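Local coordinates for arylsulfatase (PDB 7AJ0), which removes sulfate groups from the algal polysaccharide fucoidan, probably by exo action, as a calcium-binding sulfatase that assembles into hexamers, at residues W135-S140 with P395-F400; Y177-V182 with E214-G219; S269-D274 with D293-V298. All blocks are in the same frame, centred on the assembly; numbering follows the deposited sequence.

How the contacts relate
Contacts 2 and 3 are close neighbours, their centres about 17 Å apart, and they touch: V182 CG2 lies 3.4 Å from H272 NE2, and L179 CD2 packs on S269 OG at 4.0 Å. Along the chain they follow one another, and both fall between the two segments of contact 1. Contact 1 stands apart, its centre about 25 Å from that of contact 2 and about 33 Å from that of contact 3, which lies across the chain's centre. The calcium ion, bound by D60, D61, C102, D325 and N326, marks the probable active site. The side chain of I271 is about 8 Å from this calcium ion, that of L179 about 11 Å.

Contact 1 (W135-S140 with P395-F400); sequences WEKEVS and PSNMYF
V139 faces P395 with their CA atoms 8.4 Å apart, and the CA atoms of E138 and M398 are 8.8 Å apart, spacings too wide for backbone pairing, so the contact rests on side chains. Here two connections of the alkaline phosphatase-like sulfatase fold meet. Segment 395-400 begins with a type I beta turn, P395 to M398, between helices 377-387 and 406-409; segment 135-140 leaves a short, loosely hydrogen-bonded helix around 135-137 and ends at S140, the N-cap of helix 141-146, whose OG accepts from K143 N.

M398 contributes the largest share of the buried area. Its side chain and that of K137 run antiparallel alongside one another, so that M398 SD comes to 3.8 Å from K137 CG and K137 NZ to 3.9 Å from M398 CG. The sulfur of M398, SD, also lies 3.6 Å from K137 O. A bend at chi3 (52°) turns the terminal methyl over to the carboxylate of E138, where M398 CE is 3.5 Å from E138 OE2. That oxygen is engaged elsewhere too, in a salt bridge with R113 NE; since R113 NH1 binds Y399 O, one guanidinium group ties both segments together, and M398 packs on R113 as well. K137 NZ approaches N397 ND2 to 3.8 Å, a meeting of two donor groups without a bond.

Y381 of helix 377-387 joins the two sides again, its OH bonded to V139 O and its side chain against F400. At the turn's first residue, the methyl V139 CG2 rests 4.0 Å from P395 CD.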
loop_
_atom_site.group_PDB
_atom_site.type_symbol
_atom_site.label_atom_id
_atom_site.label_comp_id
_atom_site.label_asym_id
_atom_site.label_seq_id
_atom_site.Cartn_x
_atom_site.Cartn_y
_atom_site.Cartn_z
ATOM N N TRP A 135 19.069 -17.354 36.258
ATOM C CA TRP A 135 18.484 -18.598 36.733
ATOM C C TRP A 135 18.784 -18.885 38.197
ATOM O O TRP A 135 18.077 -19.696 38.805
ATOM C CB TRP A 135 18.966 -19.761 35.868
ATOM C CG TRP A 135 18.052 -20.018 34.722
ATOM C CD1 TRP A 135 18.305 -19.795 33.401
ATOM C CD2 TRP A 135 16.717 -20.526 34.797
ATOM N NE1 TRP A 135 17.211 -20.146 32.647
ATOM C CE2 TRP A 135 16.223 -20.598 33.482
ATOM C CE3 TRP A 135 15.894 -20.933 35.850
ATOM C CZ2 TRP A 135 14.942 -21.061 33.192
ATOM C CZ3 TRP A 135 14.623 -21.392 35.561
ATOM C CH2 TRP A 135 14.159 -21.452 34.243
ATOM N N GLU A 136 19.806 -18.254 38.778
ATOM C CA GLU A 136 19.997 -18.374 40.220
ATOM C C GLU A 136 18.779 -17.840 40.961
ATOM O O GLU A 136 18.297 -18.456 41.918
ATOM C CB GLU A 136 21.261 -17.632 40.652
ATOM C CG GLU A 136 22.551 -18.220 40.097
ATOM C CD GLU A 136 23.792 -17.504 40.606
ATOM O OE1 GLU A 136 24.891 -17.754 40.065
ATOM O OE2 GLU A 136 23.669 -16.690 41.547
ATOM N N LYS A 137 18.245 -16.708 40.498
ATOM C CA LYS A 137 17.116 -16.040 41.136
ATOM C C LYS A 137 15.797 -16.737 40.833
ATOM O O LYS A 137 14.949 -16.871 41.722
ATOM C CB LYS A 137 17.102 -14.583 40.664
ATOM C CG LYS A 137 15.917 -13.725 41.050
ATOM C CD LYS A 137 16.095 -12.341 40.398
ATOM C CE LYS A 137 14.912 -11.406 40.628
ATOM N NZ LYS A 137 14.896 -10.810 41.996
ATOM N N GLU A 138 15.609 -17.198 39.600
ATOM C CA GLU A 138 14.353 -17.829 39.222
ATOM C C GLU A 138 14.225 -19.208 39.871
ATOM O O GLU A 138 15.213 -19.845 40.246
ATOM C CB GLU A 138 14.254 -17.948 37.702
ATOM C CG GLU A 138 14.361 -16.621 36.959
ATOM C CD GLU A 138 13.311 -15.615 37.394
ATOM O OE1 GLU A 138 13.635 -14.410 37.480
ATOM O OE2 GLU A 138 12.164 -16.035 37.657
ATOM N N VAL A 139 12.981 -19.664 39.994
ATOM C CA VAL A 139 12.653 -20.919 40.663
ATOM C C VAL A 139 11.821 -21.762 39.707
ATOM O O VAL A 139 10.638 -21.472 39.484
ATOM C CB VAL A 139 11.896 -20.685 41.979
ATOM C CG1 VAL A 139 11.484 -22.009 42.595
ATOM C CG2 VAL A 139 12.749 -19.881 42.946
ATOM N N SER A 140 12.426 -22.809 39.154
ATOM C CA SER A 140 11.725 -23.674 38.219
ATOM C C SER A 140 10.835 -24.663 38.968
ATOM O O SER A 140 11.018 -24.924 40.161
ATOM C CB SER A 140 12.719 -24.437 37.344
ATOM O OG SER A 140 13.492 -25.335 38.122
ATOM N N PRO A 395 9.354 -17.402 46.383
ATOM C CA PRO A 395 9.914 -16.239 47.086
ATOM C C PRO A 395 8.986 -15.035 47.005
ATOM O O PRO A 395 8.362 -14.773 45.975
ATOM C CB PRO A 395 11.243 -15.984 46.360
ATOM C CG PRO A 395 11.112 -16.672 45.039
ATOM C CD PRO A 395 10.216 -17.854 45.273
ATOM N N SER A 396 8.910 -14.293 48.110
ATOM C CA SER A 396 7.950 -13.206 48.244
ATOM C C SER A 396 8.423 -11.895 47.632
ATOM O O SER A 396 7.620 -10.962 47.514
ATOM C CB SER A 396 7.630 -12.984 49.725
ATOM O OG SER A 396 7.205 -14.191 50.331
ATOM N N ASN A 397 9.692 -11.794 47.248
ATOM C CA ASN A 397 10.222 -10.586 46.630
ATOM C C ASN A 397 10.065 -10.580 45.116
ATOM O O ASN A 397 10.497 -9.623 44.466
ATOM C CB ASN A 397 11.702 -10.421 46.993
ATOM C CG ASN A 397 12.561 -11.547 46.455
ATOM O OD1 ASN A 397 12.424 -12.698 46.868
ATOM N ND2 ASN A 397 13.456 -11.218 45.534
ATOM N N MET A 398 9.463 -11.619 44.543
ATOM C CA MET A 398 9.281 -11.739 43.104
ATOM C C MET A 398 7.798 -11.857 42.785
ATOM O O MET A 398 7.068 -12.602 43.447
ATOM C CB MET A 398 10.037 -12.957 42.558
ATOM C CG MET A 398 11.553 -12.820 42.613
ATOM S SD MET A 398 12.428 -14.395 42.468
ATOM C CE MET A 398 11.694 -15.076 40.982
ATOM N N TYR A 399 7.357 -11.112 41.774
ATOM C CA TYR A 399 5.974 -11.179 41.325
ATOM C C TYR A 399 5.806 -12.343 40.357
ATOM O O TYR A 399 6.627 -12.533 39.454
ATOM C CB TYR A 399 5.568 -9.872 40.649
ATOM C CG TYR A 399 4.078 -9.704 40.461
ATOM C CD1 TYR A 399 3.304 -9.096 41.436
ATOM C CD2 TYR A 399 3.446 -10.146 39.308
ATOM C CE1 TYR A 399 1.944 -8.934 41.274
ATOM C CE2 TYR A 399 2.082 -9.986 39.136
ATOM C CZ TYR A 399 1.338 -9.378 40.124
ATOM O OH TYR A 399 -0.017 -9.212 39.967
ATOM N N PHE A 400 4.744 -13.120 40.545
ATOM C CA PHE A 400 4.464 -14.286 39.715
ATOM C C PHE A 400 3.182 -14.050 38.932
ATOM O O PHE A 400 2.133 -13.757 39.515
ATOM C CB PHE A 400 4.366 -15.545 40.572
ATOM C CG PHE A 400 5.698 -16.060 41.021
ATOM C CD1 PHE A 400 6.400 -16.961 40.241
ATOM C CD2 PHE A 400 6.259 -15.629 42.211
ATOM C CE1 PHE A 400 7.632 -17.432 40.644
ATOM C CE2 PHE A 400 7.492 -16.097 42.618
ATOM C CZ PHE A 400 8.179 -16.999 41.834
#

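Contact 2 (Y177-V182 with E214-G219); sequences YGLPSV and EGLIKG
G178 and I217 hold the two segments together with a reciprocal pair of backbone hydrogen bonds, the mark of an antiparallel hydrogen-bonded pair. G178 N donates to I217 O at 3.1 Å (158° at the hydrogen), and I217 N returns to G178 O at 3.0 Å and 168°. Next to it, Y177 and K218 form a non-hydrogen-bonded pair with CA atoms 4.5 Å apart. Y177 CA, 3.3 Å from I217 O, adds a CA-H...O contact, so this oxygen takes one N-H bond and a weaker C-H contact. At G178 the chain changes direction; its backbone angles would press any CB against the carbonyl oxygen of Y177.

Apolar contacts surround this pair. A chi1 of -173°, CG trans to its own nitrogen, carries the Y177 ring toward L216 and K218, whose atoms meet it obliquely: Y177 CE1 is 3.8 Å from L216 CD1, the L216 side chain crossing at about a right angle, while Y177 CD2 is 3.9 Å from K218 CB. L179 and L216 run side by side in the same direction, L179 CG being 3.8 Å from L216 CD2. I217 points to the face opposite Y177 and K218, and there P180 CG packs on I217 CG1 at 3.5 Å.

In the large mixed sheet, strand 175-177 lies between strand 151-155, its parallel neighbour, and strand 215-220, which pairs in turn with 226-230. Helix 240-258 covers Y177, L179 and L216 through V243, E247 and I240, and Y186 of helix 183-187 packs on L179 and P180 while its hydroxyl bonds to G215 O.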
loop_
_atom_site.group_PDB
_atom_site.type_symbol
_atom_site.label_atom_id
_atom_site.label_comp_id
_atom_site.label_asym_id
_atom_site.label_seq_id
_atom_site.Cartn_x
_atom_site.Cartn_y
_atom_site.Cartn_z
ATOM N N TYR A 177 18.095 -33.744 28.903
ATOM C CA TYR A 177 18.604 -34.407 27.707
ATOM C C TYR A 177 17.980 -33.704 26.510
ATOM O O TYR A 177 16.780 -33.862 26.265
ATOM C CB TYR A 177 18.260 -35.894 27.711
ATOM C CG TYR A 177 18.904 -36.663 26.577
ATOM C CD1 TYR A 177 18.494 -36.476 25.264
ATOM C CD2 TYR A 177 19.923 -37.576 26.819
ATOM C CE1 TYR A 177 19.082 -37.168 24.225
ATOM C CE2 TYR A 177 20.515 -38.277 25.783
ATOM C CZ TYR A 177 20.088 -38.069 24.491
ATOM O OH TYR A 177 20.667 -38.758 23.454
ATOM N N GLY A 178 18.776 -32.942 25.774
ATOM C CA GLY A 178 18.244 -32.323 24.568
ATOM C C GLY A 178 19.129 -31.189 24.079
ATOM O O GLY A 178 20.341 -31.191 24.299
ATOM N N LEU A 179 18.486 -30.230 23.416
ATOM C CA LEU A 179 19.194 -29.158 22.735
ATOM C C LEU A 179 19.381 -27.974 23.671
ATOM O O LEU A 179 18.384 -27.395 24.122
ATOM C CB LEU A 179 18.422 -28.707 21.505
ATOM C CG LEU A 179 18.032 -29.730 20.442
ATOM C CD1 LEU A 179 16.891 -30.621 20.896
ATOM C CD2 LEU A 179 17.663 -29.004 19.148
ATOM N N PRO A 180 20.617 -27.584 23.993
ATOM C CA PRO A 180 20.796 -26.303 24.698
ATOM C C PRO A 180 20.197 -25.120 23.957
ATOM O O PRO A 180 19.616 -24.232 24.586
ATOM C CB PRO A 180 22.324 -26.189 24.826
ATOM C CG PRO A 180 22.803 -27.599 24.828
ATOM C CD PRO A 180 21.875 -28.351 23.907
ATOM N N SER A 181 20.320 -25.087 22.636
ATOM C CA SER A 181 19.870 -23.945 21.833
ATOM C C SER A 181 18.591 -24.363 21.054
ATOM O O SER A 181 17.554 -24.503 21.669
ATOM C CB SER A 181 20.986 -23.463 20.914
ATOM O OG SER A 181 21.355 -24.440 19.972
ATOM N N VAL A 182 18.709 -24.589 19.753
ATOM C CA VAL A 182 17.519 -24.708 18.903
ATOM C C VAL A 182 17.909 -25.405 17.611
ATOM O O VAL A 182 19.074 -25.425 17.231
ATOM C CB VAL A 182 16.898 -23.308 18.650
ATOM C CG1 VAL A 182 17.911 -22.389 17.954
ATOM C CG2 VAL A 182 15.615 -23.405 17.844
ATOM N N GLU A 214 27.690 -29.148 19.342
ATOM C CA GLU A 214 28.224 -30.478 19.074
ATOM C C GLU A 214 27.134 -31.535 18.963
ATOM O O GLU A 214 27.313 -32.524 18.242
ATOM C CB GLU A 214 29.224 -30.865 20.165
ATOM C CG GLU A 214 30.526 -30.079 20.099
ATOM C CD GLU A 214 31.513 -30.481 21.178
ATOM O OE1 GLU A 214 31.074 -30.939 22.253
ATOM O OE2 GLU A 214 32.733 -30.339 20.946
ATOM N N GLY A 215 26.013 -31.355 19.650
ATOM C CA GLY A 215 24.934 -32.324 19.585
ATOM C C GLY A 215 24.013 -32.177 20.785
ATOM O O GLY A 215 23.944 -31.118 21.406
ATOM N N LEU A 216 23.310 -33.266 21.088
ATOM C CA LEU A 216 22.421 -33.293 22.243
ATOM C C LEU A 216 23.241 -33.455 23.519
ATOM O O LEU A 216 24.158 -34.285 23.577
ATOM C CB LEU A 216 21.402 -34.419 22.113
ATOM C CG LEU A 216 20.555 -34.361 20.845
ATOM C CD1 LEU A 216 19.517 -35.467 20.818
ATOM C CD2 LEU A 216 19.882 -33.005 20.716
ATOM N N ILE A 217 22.911 -32.664 24.532
ATOM C CA ILE A 217 23.649 -32.637 25.787
ATOM C C ILE A 217 22.843 -33.369 26.850
ATOM O O ILE A 217 21.623 -33.187 26.963
ATOM C CB ILE A 217 23.949 -31.191 26.221
ATOM C CG1 ILE A 217 24.798 -30.486 25.160
ATOM C CG2 ILE A 217 24.660 -31.169 27.565
ATOM C CD1 ILE A 217 26.100 -31.189 24.841
ATOM N N LYS A 218 23.530 -34.192 27.634
ATOM C CA LYS A 218 22.931 -34.995 28.692
ATOM C C LYS A 218 23.486 -34.529 30.027
ATOM O O LYS A 218 24.696 -34.319 30.156
ATOM C CB LYS A 218 23.232 -36.476 28.458
ATOM C CG LYS A 218 22.722 -37.436 29.517
ATOM C CD LYS A 218 23.415 -38.780 29.337
ATOM C CE LYS A 218 22.470 -39.952 29.533
ATOM N NZ LYS A 218 23.114 -41.226 29.091
ATOM N N GLY A 219 22.605 -34.363 31.008
ATOM C CA GLY A 219 23.025 -33.870 32.305
ATOM C C GLY A 219 22.128 -34.298 33.445
ATOM O O GLY A 219 20.902 -34.310 33.312
#

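Contact 3 (S269-D274 with D293-V298); sequences SKIHND and DAMVEV
K270 runs across one turn of helix 290-311 and touches V298, A294 and E297 in succession. Its CB lies 3.7 Å from V298 CG2. CG passes over the small side chain of A294, 3.8 Å from A294 CB, and CD stays on the same methyl, 3.7 Å from A294 CB. CE comes to 3.4 Å from E297 OE1, the two side chains crossing at about a right angle. A final bend at chi4 (57°) turns the ammonium group aside: K270 NZ is 4.1 Å from E297 OE2, too far for a salt bridge, and a water spans the gap, accepting from K270 NZ at 3.1 Å and donating to E297 OE2. The direct salt bridge of the ammonium is with D241 OD2, while E297 OE2 also takes a bond from Q242 NE2.

This is a strand-to-helix connection of the alpha/beta sulfatase core, following strand 262-267. The peptide between K270 and I271 is cis, and both residues are backbone-bonded to D60, a calcium ligand that H272 also touches. A leucine in place of K270 would probably leave D241 without its ionic mate and break the water link from this position to E297.

I271 shares A294 with K270 and also reaches M295: its CG2 is 4.2 Å from A294 CB and near M295 SD.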
loop_
_atom_site.group_PDB
_atom_site.type_symbol
_atom_site.label_atom_id
_atom_site.label_comp_id
_atom_site.label_asym_id
_atom_site.label_seq_id
_atom_site.Cartn_x
_atom_site.Cartn_y
_atom_site.Cartn_z
ATOM N N SER A 269 11.811 -30.925 19.239
ATOM C CA SER A 269 12.537 -30.003 18.374
ATOM C C SER A 269 11.647 -29.523 17.234
ATOM O O SER A 269 11.713 -28.357 16.831
ATOM C CB SER A 269 13.793 -30.666 17.817
ATOM O OG SER A 269 14.422 -29.819 16.868
ATOM N N LYS A 270 10.812 -30.407 16.701
ATOM C CA LYS A 270 9.859 -30.015 15.671
ATOM C C LYS A 270 8.808 -29.080 16.262
ATOM O O LYS A 270 8.504 -29.144 17.456
ATOM C CB LYS A 270 9.204 -31.254 15.068
ATOM C CG LYS A 270 10.145 -32.075 14.207
ATOM C CD LYS A 270 9.697 -33.524 14.107
ATOM C CE LYS A 270 10.637 -34.325 13.214
ATOM N NZ LYS A 270 12.052 -34.281 13.687
ATOM N N ILE A 271 8.241 -28.200 15.423
ATOM C CA ILE A 271 8.494 -28.128 13.994
ATOM C C ILE A 271 9.341 -26.905 13.633
ATOM O O ILE A 271 9.077 -26.219 12.645
ATOM C CB ILE A 271 7.161 -28.084 13.200
ATOM C CG1 ILE A 271 6.300 -26.902 13.662
ATOM C CG2 ILE A 271 6.394 -29.385 13.370
ATOM C CD1 ILE A 271 5.089 -26.660 12.793
ATOM N N HIS A 272 10.352 -26.627 14.450
ATOM C CA HIS A 272 11.274 -25.542 14.151
ATOM C C HIS A 272 12.063 -25.856 12.885
ATOM O O HIS A 272 12.393 -27.011 12.602
ATOM C CB HIS A 272 12.233 -25.323 15.321
ATOM C CG HIS A 272 12.762 -23.926 15.421
ATOM N ND1 HIS A 272 13.655 -23.398 14.514
ATOM C CD2 HIS A 272 12.528 -22.950 16.331
ATOM C CE1 HIS A 272 13.945 -22.156 14.858
ATOM N NE2 HIS A 272 13.273 -21.860 15.956
ATOM N N ASN A 273 12.363 -24.816 12.114
ATOM C CA ASN A 273 13.206 -24.989 10.935
ATOM C C ASN A 273 14.653 -25.216 11.362
ATOM O O ASN A 273 15.081 -24.760 12.425
ATOM C CB ASN A 273 13.113 -23.762 10.029
ATOM C CG ASN A 273 14.003 -22.624 10.491
ATOM O OD1 ASN A 273 13.750 -22.000 11.522
ATOM N ND2 ASN A 273 15.050 -22.343 9.724
ATOM N N ASP A 274 15.414 -25.939 10.537
ATOM C CA ASP A 274 14.944 -26.587 9.317
ATOM C C ASP A 274 14.478 -28.000 9.654
ATOM O O ASP A 274 15.216 -28.770 10.269
ATOM C CB ASP A 274 16.063 -26.617 8.276
ATOM C CG ASP A 274 16.627 -25.236 7.996
ATOM O OD1 ASP A 274 15.846 -24.350 7.584
ATOM O OD2 ASP A 274 17.841 -25.029 8.210
ATOM N N ASP A 293 5.423 -33.655 7.115
ATOM C CA ASP A 293 5.962 -34.938 7.550
ATOM C C ASP A 293 6.385 -34.874 9.013
ATOM O O ASP A 293 6.187 -35.832 9.770
ATOM C CB ASP A 293 7.148 -35.339 6.677
ATOM C CG ASP A 293 6.745 -35.679 5.255
ATOM O OD1 ASP A 293 5.528 -35.770 4.978
ATOM O OD2 ASP A 293 7.650 -35.858 4.411
ATOM N N ALA A 294 6.975 -33.748 9.425
ATOM C CA ALA A 294 7.360 -33.578 10.821
ATOM C C ALA A 294 6.144 -33.556 11.731
ATOM O O ALA A 294 6.208 -34.034 12.869
ATOM C CB ALA A 294 8.168 -32.291 10.991
ATOM N N MET A 295 5.027 -33.006 11.251
ATOM C CA MET A 295 3.812 -32.981 12.060
ATOM C C MET A 295 3.281 -34.393 12.279
ATOM O O MET A 295 2.766 -34.707 13.357
ATOM C CB MET A 295 2.764 -32.093 11.389
ATOM C CG MET A 295 1.671 -31.591 12.328
ATOM S SD MET A 295 2.326 -30.805 13.816
ATOM C CE MET A 295 1.147 -31.361 15.044
ATOM N N VAL A 296 3.408 -35.261 11.274
ATOM C CA VAL A 296 2.999 -36.652 11.444
ATOM C C VAL A 296 3.907 -37.355 12.446
ATOM O O VAL A 296 3.449 -38.172 13.253
ATOM C CB VAL A 296 2.987 -37.371 10.083
ATOM C CG1 VAL A 296 2.759 -38.860 10.262
ATOM C CG2 VAL A 296 1.911 -36.773 9.180
ATOM N N GLU A 297 5.208 -37.050 12.414
ATOM C CA GLU A 297 6.125 -37.638 13.385
ATOM C C GLU A 297 5.776 -37.201 14.803
ATOM O O GLU A 297 5.757 -38.023 15.726
ATOM C CB GLU A 297 7.568 -37.260 13.042
ATOM C CG GLU A 297 8.601 -37.743 14.059
ATOM C CD GLU A 297 10.008 -37.836 13.481
ATOM O OE1 GLU A 297 10.173 -37.601 12.266
ATOM O OE2 GLU A 297 10.951 -38.146 14.243
ATOM N N VAL A 298 5.494 -35.911 14.998
ATOM C CA VAL A 298 5.132 -35.423 16.327
ATOM C C VAL A 298 3.877 -36.123 16.830
ATOM O O VAL A 298 3.765 -36.457 18.015
ATOM C CB VAL A 298 4.950 -33.894 16.303
ATOM C CG1 VAL A 298 4.224 -33.425 17.555
ATOM C CG2 VAL A 298 6.297 -33.203 16.169
HETATM O O HOH W 1 13.382 -37.032 14.244
#